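Local structure of glycerol Dehydrogenase (Unidentified, 5XN8) at residues 176-181 with 251-256; 274-279 with 303-308. The protein catalyses the NAD-dependent oxidation of glycerol to dihydroxyacetone and probably also oxidises other small diols such as 1,2-propanediol and 2,3-butanediol. All coordinates share one frame; numbering follows the deposited sequence.

Contact 1: 176-181 with 251-256; sequences WFEAKA and AAAHAI. With ZN (zinc ion), chain E.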
ATOM      1  N   TRP A 176      20.161  17.099   9.164  1.00 21.00           N
ATOM      2  CA  TRP A 176      19.993  15.793   8.477  1.00 20.60           C
ATOM      3  C   TRP A 176      20.747  15.716   7.152  1.00 20.25           C
ATOM      4  O   TRP A 176      21.355  14.690   6.849  1.00 19.72           O
ATOM      5  CB  TRP A 176      18.511  15.495   8.232  1.00 20.51           C
ATOM      6  CG  TRP A 176      18.282  14.385   7.254  1.00 20.63           C
ATOM      7  CD1 TRP A 176      17.634  14.478   6.073  1.00 20.89           C
ATOM      8  CD2 TRP A 176      18.734  13.030   7.363  1.00 21.25           C
ATOM      9  NE1 TRP A 176      17.635  13.264   5.437  1.00 22.08           N
ATOM     10  CE2 TRP A 176      18.311  12.358   6.204  1.00 21.11           C
ATOM     11  CE3 TRP A 176      19.462  12.320   8.330  1.00 21.29           C
ATOM     12  CZ2 TRP A 176      18.581  11.004   5.977  1.00 21.95           C
ATOM     13  CZ3 TRP A 176      19.731  10.972   8.109  1.00 21.37           C
ATOM     14  CH2 TRP A 176      19.290  10.325   6.939  1.00 21.27           C
ATOM     15  N   PHE A 177      20.703  16.786   6.361  1.00 19.78           N
ATOM     16  CA  PHE A 177      21.258  16.733   5.011  1.00 19.94           C
ATOM     17  C   PHE A 177      22.782  16.736   4.994  1.00 20.32           C
ATOM     18  O   PHE A 177      23.401  16.037   4.173  1.00 21.11           O
ATOM     19  CB  PHE A 177      20.709  17.868   4.162  1.00 20.34           C
ATOM     20  CG  PHE A 177      19.235  17.761   3.931  1.00 19.83           C
ATOM     21  CD1 PHE A 177      18.735  16.844   3.017  1.00 19.70           C
ATOM     22  CD2 PHE A 177      18.350  18.522   4.669  1.00 19.58           C
ATOM     23  CE1 PHE A 177      17.374  16.721   2.821  1.00 19.61           C
ATOM     24  CE2 PHE A 177      16.981  18.389   4.478  1.00 19.99           C
ATOM     25  CZ  PHE A 177      16.488  17.494   3.541  1.00 19.52           C
ATOM     26  N   GLU A 178      23.374  17.506   5.906  1.00 19.51           N
ATOM     27  CA  GLU A 178      24.823  17.548   6.086  1.00 18.96           C
ATOM     28  C   GLU A 178      25.354  16.339   6.847  1.00 18.73           C
ATOM     29  O   GLU A 178      26.457  15.841   6.560  1.00 18.92           O
ATOM     30  CB  GLU A 178      25.219  18.820   6.837  1.00 19.00           C
ATOM     31  CG  GLU A 178      24.882  20.106   6.088  1.00 18.76           C
ATOM     32  CD  GLU A 178      25.320  21.337   6.842  1.00 18.23           C
ATOM     33  OE1 GLU A 178      24.660  21.717   7.820  1.00 18.21           O
ATOM     34  OE2 GLU A 178      26.315  21.945   6.433  1.00 19.49           O
ATOM     35  N   ALA A 179      24.604  15.885   7.847  1.00 18.14           N
ATOM     36  CA  ALA A 179      24.968  14.667   8.577  1.00 17.88           C
ATOM     37  C   ALA A 179      24.998  13.505   7.599  1.00 17.80           C
ATOM     38  O   ALA A 179      26.023  12.835   7.468  1.00 17.97           O
ATOM     39  CB  ALA A 179      23.981  14.397   9.693  1.00 17.85           C
ATOM     40  N   LYS A 180      23.886  13.312   6.882  1.00 17.62           N
ATOM     41  CA  LYS A 180      23.730  12.209   5.907  1.00 18.10           C
ATOM     42  C   LYS A 180      24.764  12.254   4.777  1.00 18.53           C
ATOM     43  O   LYS A 180      25.188  11.211   4.288  1.00 18.95           O
ATOM     44  CB  LYS A 180      22.302  12.196   5.340  1.00 17.92           C
ATOM     45  CG  LYS A 180      21.955  11.056   4.395  1.00 18.09           C
ATOM     46  CD  LYS A 180      22.242   9.694   5.009  1.00 18.24           C
ATOM     47  CE  LYS A 180      21.528   8.576   4.268  1.00 18.32           C
ATOM     48  NZ  LYS A 180      22.174   8.246   2.962  1.00 18.57           N
ATOM     49  N   ALA A 181      25.172  13.458   4.380  1.00 18.66           N
ATOM     50  CA  ALA A 181      26.222  13.652   3.371  1.00 18.83           C
ATOM     51  C   ALA A 181      27.607  13.286   3.889  1.00 20.04           C
ATOM     52  O   ALA A 181      28.439  12.775   3.135  1.00 19.60           O
ATOM     53  CB  ALA A 181      26.217  15.086   2.875  1.00 18.88           C
ATOM     54  N   ALA A 251      28.555  19.991   6.288  1.00 20.89           N
ATOM     55  CA  ALA A 251      28.905  19.767   4.886  1.00 21.44           C
ATOM     56  C   ALA A 251      28.623  21.025   4.043  1.00 21.75           C
ATOM     57  O   ALA A 251      29.085  22.098   4.427  1.00 23.04           O
ATOM     58  CB  ALA A 251      28.221  18.508   4.352  1.00 21.24           C
ATOM     59  N   ALA A 252      27.884  20.932   2.933  1.00 21.50           N
ATOM     60  CA  ALA A 252      27.767  22.054   1.988  1.00 20.96           C
ATOM     61  C   ALA A 252      27.056  23.267   2.560  1.00 21.24           C
ATOM     62  O   ALA A 252      27.555  24.396   2.443  1.00 21.73           O
ATOM     63  CB  ALA A 252      27.055  21.613   0.727  1.00 20.69           C
ATOM     64  N   ALA A 253      25.898  23.037   3.177  1.00 20.46           N
ATOM     65  CA  ALA A 253      25.033  24.118   3.669  1.00 20.82           C
ATOM     66  C   ALA A 253      25.738  25.180   4.522  1.00 20.87           C
ATOM     67  O   ALA A 253      25.514  26.384   4.336  1.00 20.49           O
ATOM     68  CB  ALA A 253      23.855  23.541   4.436  1.00 20.51           C
ATOM     69  N   HIS A 254      26.569  24.726   5.447  1.00 20.57           N
ATOM     70  CA  HIS A 254      27.307  25.616   6.374  1.00 20.68           C
ATOM     71  C   HIS A 254      28.538  26.254   5.726  1.00 20.75           C
ATOM     72  O   HIS A 254      28.907  27.376   6.068  1.00 21.76           O
ATOM     73  CB  HIS A 254      27.672  24.839   7.642  1.00 20.54           C
ATOM     74  CG  HIS A 254      26.660  24.973   8.735  1.00 20.20           C
ATOM     75  ND1 HIS A 254      25.545  24.164   8.845  1.00 19.95           N
ATOM     76  CD2 HIS A 254      26.634  25.790   9.805  1.00 20.46           C
ATOM     77  CE1 HIS A 254      24.844  24.533   9.900  1.00 20.00           C
ATOM     78  NE2 HIS A 254      25.490  25.504  10.518  1.00 19.82           N
ATOM     79  N   ALA A 255      29.179  25.548   4.806  1.00 20.70           N
ATOM     80  CA  ALA A 255      30.217  26.148   3.961  1.00 20.84           C
ATOM     81  C   ALA A 255      29.662  27.291   3.111  1.00 21.09           C
ATOM     82  O   ALA A 255      30.317  28.325   2.974  1.00 21.49           O
ATOM     83  CB  ALA A 255      30.863  25.102   3.073  1.00 20.60           C
ATOM     84  N   ILE A 256      28.468  27.108   2.539  1.00 21.06           N
ATOM     85  CA  ILE A 256      27.830  28.154   1.717  1.00 21.07           C
ATOM     86  C   ILE A 256      27.430  29.340   2.598  1.00 21.62           C
ATOM     87  O   ILE A 256      27.629  30.487   2.195  1.00 22.08           O
ATOM     88  CB  ILE A 256      26.614  27.633   0.887  1.00 20.76           C
ATOM     89  CG1 ILE A 256      27.091  26.665  -0.203  1.00 20.54           C
ATOM     90  CG2 ILE A 256      25.812  28.787   0.273  1.00 20.89           C
ATOM     91  CD1 ILE A 256      25.978  25.941  -0.917  1.00 20.22           C
TER
HETATM   92 ZN    ZN E 401      24.677  26.459  12.305  1.00 32.56          ZN
HETATM   93  O   HOH W   1      26.790  26.477  12.647  1.00 23.56           O
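Carboxylate oxygen OE2 of Glu-178 is gripped by two backbone amides at the start of helix 252-260: Ala-251 N at 3.0 Å and His-254 N, also at 3.0 Å from OE2. The two N-H groups come from opposite faces of the carboxylate, both well out of its plane, and so clamp it between them. The other oxygen, Glu-178 OE1, turns its syn lone pair to the imidazole and takes a hydrogen bond of 2.8 Å from His-254 ND1, within the ring plane. Carboxylate and ring are nearly coplanar, 8° apart, although the two side chains cross at about a right angle. With CG anti to the carbonyl carbon (chi1 -63°) and chi2 extended, Glu-178 reaches straight from helix 162-185 to this helix start. Ala-253 CB rests 3.5 Å from Glu-178 OE2, while Ala-251 CB lies beside Glu-178 CB and meets Ala-181 CB at 4.2 Å. Ser-174 OG, one turn earlier on helix 162-185, adds a further hydrogen bond to OE1. On the far side of the imidazole, His-254 NE2 binds the zinc ion at 2.2 Å; Asp-171, His-271 and a water are its other ligands. Glu-178 is thus a second-shell residue: its bond to ND1 fixes the rotation of the ring, directs NE2 to the metal, and would probably make the imidazole a stronger electron donor.

Contact 2: 274-279 with 303-308; sequences KVAFGT and VGLPVT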
ATOM      1  N   LYS A 274      20.425  32.075   6.709  1.00 22.90           N
ATOM      2  CA  LYS A 274      21.397  31.811   5.645  1.00 23.83           C
ATOM      3  C   LYS A 274      21.655  30.319   5.425  1.00 23.55           C
ATOM      4  O   LYS A 274      21.871  29.881   4.289  1.00 24.88           O
ATOM      5  CB  LYS A 274      22.711  32.544   5.932  1.00 24.17           C
ATOM      6  CG  LYS A 274      22.596  34.056   5.803  1.00 24.87           C
ATOM      7  CD  LYS A 274      23.925  34.771   6.038  1.00 25.28           C
ATOM      8  CE  LYS A 274      24.158  35.108   7.499  1.00 25.22           C
ATOM      9  NZ  LYS A 274      25.321  36.028   7.670  1.00 25.60           N
ATOM     10  N   VAL A 275      21.632  29.555   6.512  1.00 23.60           N
ATOM     11  CA  VAL A 275      21.789  28.094   6.469  1.00 22.88           C
ATOM     12  C   VAL A 275      20.591  27.431   5.775  1.00 22.85           C
ATOM     13  O   VAL A 275      20.752  26.432   5.059  1.00 22.52           O
ATOM     14  CB  VAL A 275      21.984  27.523   7.902  1.00 22.64           C
ATOM     15  CG1 VAL A 275      21.879  26.006   7.939  1.00 22.98           C
ATOM     16  CG2 VAL A 275      23.320  27.953   8.483  1.00 22.68           C
ATOM     17  N   ALA A 276      19.396  27.990   5.968  1.00 22.31           N
ATOM     18  CA  ALA A 276      18.197  27.457   5.323  1.00 21.49           C
ATOM     19  C   ALA A 276      18.303  27.529   3.806  1.00 20.78           C
ATOM     20  O   ALA A 276      17.992  26.556   3.111  1.00 19.84           O
ATOM     21  CB  ALA A 276      16.960  28.178   5.815  1.00 21.96           C
ATOM     22  N   PHE A 277      18.773  28.664   3.295  1.00 20.79           N
ATOM     23  CA  PHE A 277      19.036  28.797   1.867  1.00 20.81           C
ATOM     24  C   PHE A 277      20.191  27.909   1.426  1.00 21.12           C
ATOM     25  O   PHE A 277      20.121  27.282   0.370  1.00 21.49           O
ATOM     26  CB  PHE A 277      19.318  30.249   1.470  1.00 21.01           C
ATOM     27  CG  PHE A 277      19.559  30.423  -0.007  1.00 20.92           C
ATOM     28  CD1 PHE A 277      18.500  30.378  -0.898  1.00 20.97           C
ATOM     29  CD2 PHE A 277      20.841  30.585  -0.505  1.00 20.81           C
ATOM     30  CE1 PHE A 277      18.710  30.505  -2.268  1.00 20.82           C
ATOM     31  CE2 PHE A 277      21.067  30.713  -1.871  1.00 21.06           C
ATOM     32  CZ  PHE A 277      19.996  30.683  -2.753  1.00 21.62           C
ATOM     33  N   GLY A 278      21.253  27.871   2.226  1.00 21.92           N
ATOM     34  CA  GLY A 278      22.388  26.992   1.974  1.00 21.97           C
ATOM     35  C   GLY A 278      22.038  25.516   1.891  1.00 21.67           C
ATOM     36  O   GLY A 278      22.657  24.785   1.126  1.00 21.79           O
ATOM     37  N   THR A 279      21.053  25.090   2.678  1.00 22.33           N
ATOM     38  CA  THR A 279      20.503  23.737   2.594  1.00 22.86           C
ATOM     39  C   THR A 279      19.830  23.489   1.254  1.00 23.52           C
ATOM     40  O   THR A 279      19.978  22.412   0.665  1.00 25.51           O
ATOM     41  CB  THR A 279      19.482  23.484   3.718  1.00 22.42           C
ATOM     42  OG1 THR A 279      20.115  23.705   4.977  1.00 22.23           O
ATOM     43  CG2 THR A 279      18.950  22.050   3.685  1.00 22.98           C
ATOM     44  N   VAL A 303       7.128  28.789   7.223  1.00 25.43           N
ATOM     45  CA  VAL A 303       7.641  29.337   8.485  1.00 24.36           C
ATOM     46  C   VAL A 303       8.246  30.751   8.352  1.00 24.42           C
ATOM     47  O   VAL A 303       8.263  31.505   9.335  1.00 25.32           O
ATOM     48  CB  VAL A 303       8.629  28.382   9.208  1.00 24.26           C
ATOM     49  CG1 VAL A 303       7.990  27.012   9.480  1.00 24.34           C
ATOM     50  CG2 VAL A 303       9.972  28.249   8.495  1.00 24.13           C
ATOM     51  N   GLY A 304       8.755  31.094   7.169  1.00 22.95           N
ATOM     52  CA  GLY A 304       9.351  32.414   6.913  1.00 22.87           C
ATOM     53  C   GLY A 304      10.860  32.436   6.763  1.00 22.26           C
ATOM     54  O   GLY A 304      11.528  33.332   7.274  1.00 21.85           O
ATOM     55  N   LEU A 305      11.397  31.455   6.039  1.00 21.91           N
ATOM     56  CA  LEU A 305      12.831  31.340   5.781  1.00 21.48           C
ATOM     57  C   LEU A 305      13.118  31.614   4.309  1.00 20.55           C
ATOM     58  O   LEU A 305      12.303  31.283   3.456  1.00 20.74           O
ATOM     59  CB  LEU A 305      13.321  29.940   6.156  1.00 22.40           C
ATOM     60  CG  LEU A 305      13.433  29.637   7.649  1.00 22.26           C
ATOM     61  CD1 LEU A 305      13.558  28.133   7.863  1.00 22.09           C
ATOM     62  CD2 LEU A 305      14.610  30.381   8.269  1.00 23.10           C
ATOM     63  N   PRO A 306      14.279  32.217   4.001  1.00 20.10           N
ATOM     64  CA  PRO A 306      14.560  32.646   2.619  1.00 20.53           C
ATOM     65  C   PRO A 306      14.790  31.502   1.646  1.00 20.66           C
ATOM     66  O   PRO A 306      15.596  30.626   1.930  1.00 22.18           O
ATOM     67  CB  PRO A 306      15.835  33.478   2.763  1.00 20.47           C
ATOM     68  CG  PRO A 306      16.485  32.949   3.968  1.00 20.40           C
ATOM     69  CD  PRO A 306      15.375  32.587   4.907  1.00 20.17           C
ATOM     70  N   VAL A 307      14.083  31.503   0.519  1.00 19.82           N
ATOM     71  CA  VAL A 307      14.284  30.504  -0.551  1.00 19.12           C
ATOM     72  C   VAL A 307      14.836  31.117  -1.850  1.00 19.11           C
ATOM     73  O   VAL A 307      14.994  30.424  -2.844  1.00 18.37           O
ATOM     74  CB  VAL A 307      12.992  29.705  -0.836  1.00 19.04           C
ATOM     75  CG1 VAL A 307      12.580  28.913   0.396  1.00 18.65           C
ATOM     76  CG2 VAL A 307      11.849  30.605  -1.276  1.00 19.53           C
ATOM     77  N   THR A 308      15.144  32.416  -1.823  1.00 19.58           N
ATOM     78  CA  THR A 308      15.652  33.140  -2.988  1.00 19.98           C
ATOM     79  C   THR A 308      16.738  34.098  -2.551  1.00 20.30           C
ATOM     80  O   THR A 308      16.738  34.572  -1.409  1.00 21.23           O
ATOM     81  CB  THR A 308      14.555  33.997  -3.649  1.00 19.62           C
ATOM     82  OG1 THR A 308      14.085  34.951  -2.707  1.00 19.86           O
ATOM     83  CG2 THR A 308      13.390  33.159  -4.115  1.00 19.64           C
TER
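Phe-277 sets CG anti to its backbone N (chi1 -179°), swinging the phenyl ring along the flank of helix 271-285 to the chain at Val-307 and Thr-308; Leu-305, its CG beside the backbone N (chi1 -74°), lifts its isopropyl end to Ala-276. The small methyl of Ala-276 fits against that fork: its CB lies 4.0 Å from Leu-305 CD1 and equally 4.0 Å from Leu-305 CD2. Around Phe-277 the partners are mainly backbone. Val-307 O lies at the ring edge, in plane and 3.8 Å from Phe-277 CE1, so the rim of the aromatic ring faces the carbonyl oxygen. Pro-306 O approaches the root of the side chain, 3.8 Å from Phe-277 CB. Val-307 directs its CB away from the helix, and it is its carbonyl group that faces the ring. This is van der Waals packing, methyl on methyl at Ala-276 and Leu-305 and C-H against carbonyl oxygen at Phe-277. The segment starts on the last residue of helix 290-303, and the chain leaves the helix at Gly-304, with positive phi. Leu-305 also packs on Val-166 of helix 162-185, and Met-312 touches both Phe-277 and Pro-306. Beyond them, Val-307 bridges helices 290-303 and 345-363, so the segment is wedged among four helices of the all-helical part of the subunit.

Overall arrangement
Helix 271-285 ties the two contacts together, their centres about 14 Å apart. It follows helix 252-260 in the chain and packs against contact 1 through residues of contact 2: Ala-253 CB lies 3.7 Å from Thr-279 N, Phe-177 CD2 meets Thr-279 CG2 at 3.7 Å, and His-254 CE1 touches Val-275 CG1 at 3.8 Å. Contact 1 supplies a zinc ligand and its second-shell support. Contact 2 is further out, the side chain of Ala-276 being about 10 Å from the zinc ion, but its helix begins with the ligand His-271. Segment 303-308 thus packs against the same helix that provides this ligand and lines one side of the His-254 ring.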